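Local structure of uncharacterized protein (Bacteroides ovatus, 3NQK) at residues Y268-D279 with P291-L302. The protein is of unknown function, a Bacteroides protein that pairs a DUF4973 region of the E-set clan with a C-terminal region of the BT_3044-like family. Numbering follows the deposited sequence.
Sequences YVQIMFEYDFQD and PIKYRVAGSMTL
Val269 and Leu302 begin the antiparallel pairing of 268-279 with 291-302, exchanging two backbone hydrogen bonds, and reciprocal pairs recur at every second residue up to Asp279 with Ile292. On the buried face, Ile271 CD1 meets the selenomethionine methyl Met300 CE at 3.8 Å, and Phe273 CZ reaches the same methyl. The Phe273 ring receives Val296 CG1 at its edge in the ring plane, while the carbonyl O of Gly298 lies over one face; Gly298, with backbone angles that would jam a side chain against the preceding carbonyl O, turns the corner between 292-297 and 299-302. On the other face Glu274, CG anti to the backbone N (chi1 179°), extends until OE2 takes a hydrogen bond from Arg295 NH1 at 2.9 Å, met from above the carboxylate plane. The Tyr275 ring turns one face to Val296, whose CB stands 3.7 Å from the ring centroid in a CH-pi contact; the tyrosine OH is hydrogen-bonded to Gly204 N. Asp276 OD1 accepts Arg295 NE at 2.6 Å, on the syn side but tilted out of the carboxylate plane, while the oxygen lies in the guanidinium plane. Bends at chi2 and chi3 (65° and 66°) fold the arginine back to serve both acids, and an alanine here would probably leave two neighbouring carboxylates without their shared positive mate. Phe277 CZ comes within 3.9 Å of Tyr294 CD2, the rings oblique to each other. Asp279 CB abuts the edge of that tyrosine. The arrangement is a long, curved beta hairpin within a larger antiparallel sheet, strand 264-279 lying between 244-257 and 292-307, with mostly apolar and aromatic residues on one face and a salt-bridge network on the other.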
loop_
_atom_site.group_PDB
_atom_site.type_symbol
_atom_site.label_atom_id
_atom_site.label_comp_id
_atom_site.label_asym_id
_atom_site.label_seq_id
_atom_site.Cartn_x
_atom_site.Cartn_y
_atom_site.Cartn_z
ATOM N N TYR A 268 14.373 -0.491 15.566
ATOM C CA TYR A 268 15.053 -1.492 16.365
ATOM C C TYR A 268 14.310 -1.765 17.668
ATOM O O TYR A 268 13.895 -0.834 18.360
ATOM C CB TYR A 268 16.448 -1.015 16.697
ATOM C CG TYR A 268 17.294 -0.701 15.495
ATOM C CD1 TYR A 268 18.076 -1.682 14.891
ATOM C CD2 TYR A 268 17.346 0.575 14.979
ATOM C CE1 TYR A 268 18.881 -1.389 13.805
ATOM C CE2 TYR A 268 18.148 0.871 13.876
ATOM C CZ TYR A 268 18.904 -0.118 13.300
ATOM O OH TYR A 268 19.682 0.172 12.218
ATOM N N VAL A 269 14.111 -3.040 17.976
ATOM C CA VAL A 269 13.624 -3.446 19.289
ATOM C C VAL A 269 14.675 -4.298 19.910
ATOM O O VAL A 269 14.999 -5.363 19.390
ATOM C CB VAL A 269 12.362 -4.266 19.207
ATOM C CG1 VAL A 269 11.970 -4.736 20.600
ATOM C CG2 VAL A 269 11.230 -3.453 18.566
ATOM N N GLN A 270 15.268 -3.808 20.980
ATOM C CA GLN A 270 16.321 -4.519 21.668
ATOM C C GLN A 270 15.814 -5.019 23.001
ATOM O O GLN A 270 15.232 -4.259 23.771
ATOM C CB GLN A 270 17.523 -3.599 21.883
ATOM C CG GLN A 270 18.730 -4.281 22.547
ATOM C CD GLN A 270 19.852 -3.300 22.877
ATOM O OE1 GLN A 270 19.660 -2.345 23.637
ATOM N NE2 GLN A 270 21.024 -3.543 22.325
ATOM N N ILE A 271 16.047 -6.290 23.286
ATOM C CA ILE A 271 15.608 -6.868 24.550
ATOM C C ILE A 271 16.809 -7.348 25.355
ATOM O O ILE A 271 17.742 -7.926 24.801
ATOM C CB ILE A 271 14.583 -8.028 24.338
ATOM C CG1 ILE A 271 15.173 -9.135 23.484
ATOM C CG2 ILE A 271 13.361 -7.518 23.663
ATOM C CD1 ILE A 271 14.273 -10.381 23.402
HETATM N N MSE A 272 16.781 -7.080 26.667
HETATM C CA MSE A 272 17.899 -7.406 27.573
HETATM C C MSE A 272 17.419 -8.304 28.703
HETATM O O MSE A 272 16.452 -7.999 29.380
HETATM C CB MSE A 272 18.498 -6.122 28.131
HETATM C CG MSE A 272 19.219 -5.291 27.079
HETATM SE SE MSE A 272 19.194 -3.390 27.459
HETATM C CE MSE A 272 17.536 -2.869 26.532
ATOM N N PHE A 273 18.125 -9.395 28.924
ATOM C CA PHE A 273 17.639 -10.424 29.807
ATOM C C PHE A 273 18.739 -11.322 30.285
ATOM O O PHE A 273 19.831 -11.325 29.744
ATOM C CB PHE A 273 16.627 -11.266 29.058
ATOM C CG PHE A 273 17.154 -11.821 27.768
ATOM C CD1 PHE A 273 17.027 -11.113 26.597
ATOM C CD2 PHE A 273 17.846 -13.007 27.746
ATOM C CE1 PHE A 273 17.534 -11.606 25.421
ATOM C CE2 PHE A 273 18.357 -13.511 26.557
ATOM C CZ PHE A 273 18.201 -12.815 25.406
ATOM N N GLU A 274 18.406 -12.151 31.256
ATOM C CA GLU A 274 19.330 -13.109 31.804
ATOM C C GLU A 274 18.533 -14.183 32.483
ATOM O O GLU A 274 17.639 -13.886 33.245
ATOM C CB GLU A 274 20.258 -12.429 32.800
ATOM C CG GLU A 274 21.272 -13.377 33.473
ATOM C CD GLU A 274 22.387 -12.623 34.236
ATOM O OE1 GLU A 274 22.161 -11.448 34.650
ATOM O OE2 GLU A 274 23.479 -13.211 34.409
ATOM N N TYR A 275 18.813 -15.443 32.168
ATOM C CA TYR A 275 18.070 -16.556 32.792
ATOM C C TYR A 275 18.844 -17.855 32.816
ATOM O O TYR A 275 19.861 -18.002 32.152
ATOM C CB TYR A 275 16.729 -16.776 32.076
ATOM C CG TYR A 275 16.835 -17.160 30.595
ATOM C CD1 TYR A 275 17.091 -18.463 30.204
ATOM C CD2 TYR A 275 16.598 -16.225 29.605
ATOM C CE1 TYR A 275 17.160 -18.812 28.836
ATOM C CE2 TYR A 275 16.662 -16.552 28.264
ATOM C CZ TYR A 275 16.935 -17.842 27.877
ATOM O OH TYR A 275 16.984 -18.148 26.511
ATOM N N ASP A 276 18.342 -18.798 33.593
ATOM C CA ASP A 276 18.877 -20.143 33.615
ATOM C C ASP A 276 17.856 -21.072 33.038
ATOM O O ASP A 276 16.652 -20.828 33.174
ATOM C CB ASP A 276 19.154 -20.597 35.057
ATOM C CG ASP A 276 20.410 -19.993 35.640
ATOM O OD1 ASP A 276 21.325 -19.631 34.866
ATOM O OD2 ASP A 276 20.500 -19.935 36.894
ATOM N N PHE A 277 18.326 -22.170 32.436
ATOM C CA PHE A 277 17.456 -23.288 32.064
ATOM C C PHE A 277 18.275 -24.531 31.843
ATOM O O PHE A 277 19.495 -24.487 31.842
ATOM C CB PHE A 277 16.652 -22.967 30.824
ATOM C CG PHE A 277 17.373 -23.225 29.548
ATOM C CD1 PHE A 277 18.303 -22.319 29.066
ATOM C CD2 PHE A 277 17.067 -24.337 28.779
ATOM C CE1 PHE A 277 18.958 -22.543 27.853
ATOM C CE2 PHE A 277 17.727 -24.576 27.569
ATOM C CZ PHE A 277 18.667 -23.678 27.109
ATOM N N GLN A 278 17.596 -25.651 31.678
ATOM C CA GLN A 278 18.258 -26.944 31.479
ATOM C C GLN A 278 17.784 -27.570 30.209
ATOM O O GLN A 278 16.594 -27.493 29.885
ATOM C CB GLN A 278 17.925 -27.896 32.626
ATOM C CG GLN A 278 18.345 -27.401 33.963
ATOM C CD GLN A 278 18.184 -28.444 35.052
ATOM O OE1 GLN A 278 17.408 -29.416 34.915
ATOM N NE2 GLN A 278 18.907 -28.258 36.139
ATOM N N ASP A 279 18.703 -28.243 29.509
ATOM C CA ASP A 279 18.368 -29.008 28.316
ATOM C C ASP A 279 18.373 -30.438 28.731
ATOM O O ASP A 279 19.384 -30.950 29.187
ATOM C CB ASP A 279 19.396 -28.755 27.195
ATOM C CG ASP A 279 19.190 -29.664 25.972
ATOM O OD1 ASP A 279 18.461 -30.665 26.082
ATOM O OD2 ASP A 279 19.815 -29.400 24.922
ATOM N N PRO A 291 20.525 -33.584 32.828
ATOM C CA PRO A 291 20.286 -32.269 32.297
ATOM C C PRO A 291 21.536 -31.433 32.264
ATOM O O PRO A 291 22.346 -31.516 33.174
ATOM C CB PRO A 291 19.286 -31.677 33.282
ATOM C CG PRO A 291 18.543 -32.838 33.804
ATOM C CD PRO A 291 19.539 -33.952 33.863
ATOM N N ILE A 292 21.709 -30.654 31.195
ATOM C CA ILE A 292 22.807 -29.696 31.102
ATOM C C ILE A 292 22.257 -28.298 31.357
ATOM O O ILE A 292 21.461 -27.797 30.591
ATOM C CB ILE A 292 23.441 -29.720 29.735
ATOM C CG1 ILE A 292 24.046 -31.088 29.454
ATOM C CG2 ILE A 292 24.497 -28.657 29.628
ATOM C CD1 ILE A 292 24.443 -31.282 27.992
ATOM N N LYS A 293 22.663 -27.694 32.458
ATOM C CA LYS A 293 22.163 -26.373 32.847
ATOM C C LYS A 293 22.935 -25.276 32.123
ATOM O O LYS A 293 24.154 -25.352 31.992
ATOM C CB LYS A 293 22.316 -26.198 34.361
ATOM C CG LYS A 293 21.568 -25.001 34.956
ATOM C CD LYS A 293 21.641 -25.008 36.496
ATOM C CE LYS A 293 20.653 -24.014 37.110
ATOM N NZ LYS A 293 20.515 -24.201 38.591
ATOM N N TYR A 294 22.230 -24.239 31.681
ATOM C CA TYR A 294 22.872 -23.132 31.002
ATOM C C TYR A 294 22.473 -21.831 31.612
ATOM O O TYR A 294 21.339 -21.657 32.013
ATOM C CB TYR A 294 22.502 -23.103 29.522
ATOM C CG TYR A 294 22.947 -24.318 28.725
ATOM C CD1 TYR A 294 24.262 -24.460 28.301
ATOM C CD2 TYR A 294 22.033 -25.267 28.325
ATOM C CE1 TYR A 294 24.655 -25.569 27.563
ATOM C CE2 TYR A 294 22.406 -26.357 27.582
ATOM C CZ TYR A 294 23.705 -26.518 27.209
ATOM O OH TYR A 294 24.044 -27.635 26.472
ATOM N N ARG A 295 23.417 -20.897 31.663
ATOM C CA ARG A 295 23.108 -19.529 31.977
ATOM C C ARG A 295 23.093 -18.746 30.677
ATOM O O ARG A 295 24.065 -18.770 29.936
ATOM C CB ARG A 295 24.157 -18.943 32.911
ATOM C CG ARG A 295 24.054 -17.407 33.090
ATOM C CD ARG A 295 22.777 -17.024 33.771
ATOM N NE ARG A 295 22.752 -17.511 35.139
ATOM C CZ ARG A 295 23.250 -16.850 36.179
ATOM N NH1 ARG A 295 23.779 -15.642 36.018
ATOM N NH2 ARG A 295 23.203 -17.389 37.384
ATOM N N VAL A 296 21.980 -18.078 30.389
ATOM C CA VAL A 296 21.848 -17.254 29.167
ATOM C C VAL A 296 21.835 -15.801 29.570
ATOM O O VAL A 296 21.049 -15.405 30.426
ATOM C CB VAL A 296 20.533 -17.532 28.442
ATOM C CG1 VAL A 296 20.498 -16.790 27.106
ATOM C CG2 VAL A 296 20.333 -19.018 28.235
ATOM N N ALA A 297 22.683 -14.992 28.959
ATOM C CA ALA A 297 22.759 -13.584 29.343
ATOM C C ALA A 297 23.180 -12.703 28.195
ATOM O O ALA A 297 24.102 -13.038 27.461
ATOM C CB ALA A 297 23.718 -13.409 30.502
ATOM N N GLY A 298 22.526 -11.541 28.078
ATOM C CA GLY A 298 22.894 -10.533 27.079
ATOM C C GLY A 298 21.686 -9.829 26.483
ATOM O O GLY A 298 20.714 -9.509 27.193
ATOM N N SER A 299 21.737 -9.598 25.176
ATOM C CA SER A 299 20.633 -8.967 24.473
ATOM C C SER A 299 20.482 -9.489 23.056
ATOM O O SER A 299 21.380 -10.103 22.506
ATOM C CB SER A 299 20.840 -7.464 24.417
ATOM O OG SER A 299 22.014 -7.141 23.677
HETATM N N MSE A 300 19.320 -9.224 22.489
HETATM C CA MSE A 300 19.019 -9.524 21.113
HETATM C C MSE A 300 18.324 -8.318 20.581
HETATM O O MSE A 300 17.704 -7.577 21.340
HETATM C CB MSE A 300 18.094 -10.740 21.014
HETATM C CG MSE A 300 18.741 -12.051 21.448
HETATM SE SE MSE A 300 17.690 -13.597 21.003
HETATM C CE MSE A 300 16.307 -13.436 22.267
ATOM N N THR A 301 18.398 -8.106 19.287
ATOM C CA THR A 301 17.790 -6.925 18.690
ATOM C C THR A 301 17.090 -7.291 17.408
ATOM O O THR A 301 17.638 -7.974 16.587
ATOM C CB THR A 301 18.855 -5.854 18.389
ATOM O OG1 THR A 301 19.557 -5.534 19.588
ATOM C CG2 THR A 301 18.220 -4.572 17.794
ATOM N N LEU A 302 15.853 -6.839 17.268
ATOM C CA LEU A 302 15.070 -7.081 16.075
ATOM C C LEU A 302 15.045 -5.814 15.259
ATOM O O LEU A 302 14.827 -4.731 15.804
ATOM C CB LEU A 302 13.651 -7.474 16.466
ATOM C CG LEU A 302 12.620 -7.438 15.356
ATOM C CD1 LEU A 302 12.885 -8.578 14.341
ATOM C CD2 LEU A 302 11.201 -7.531 15.943
#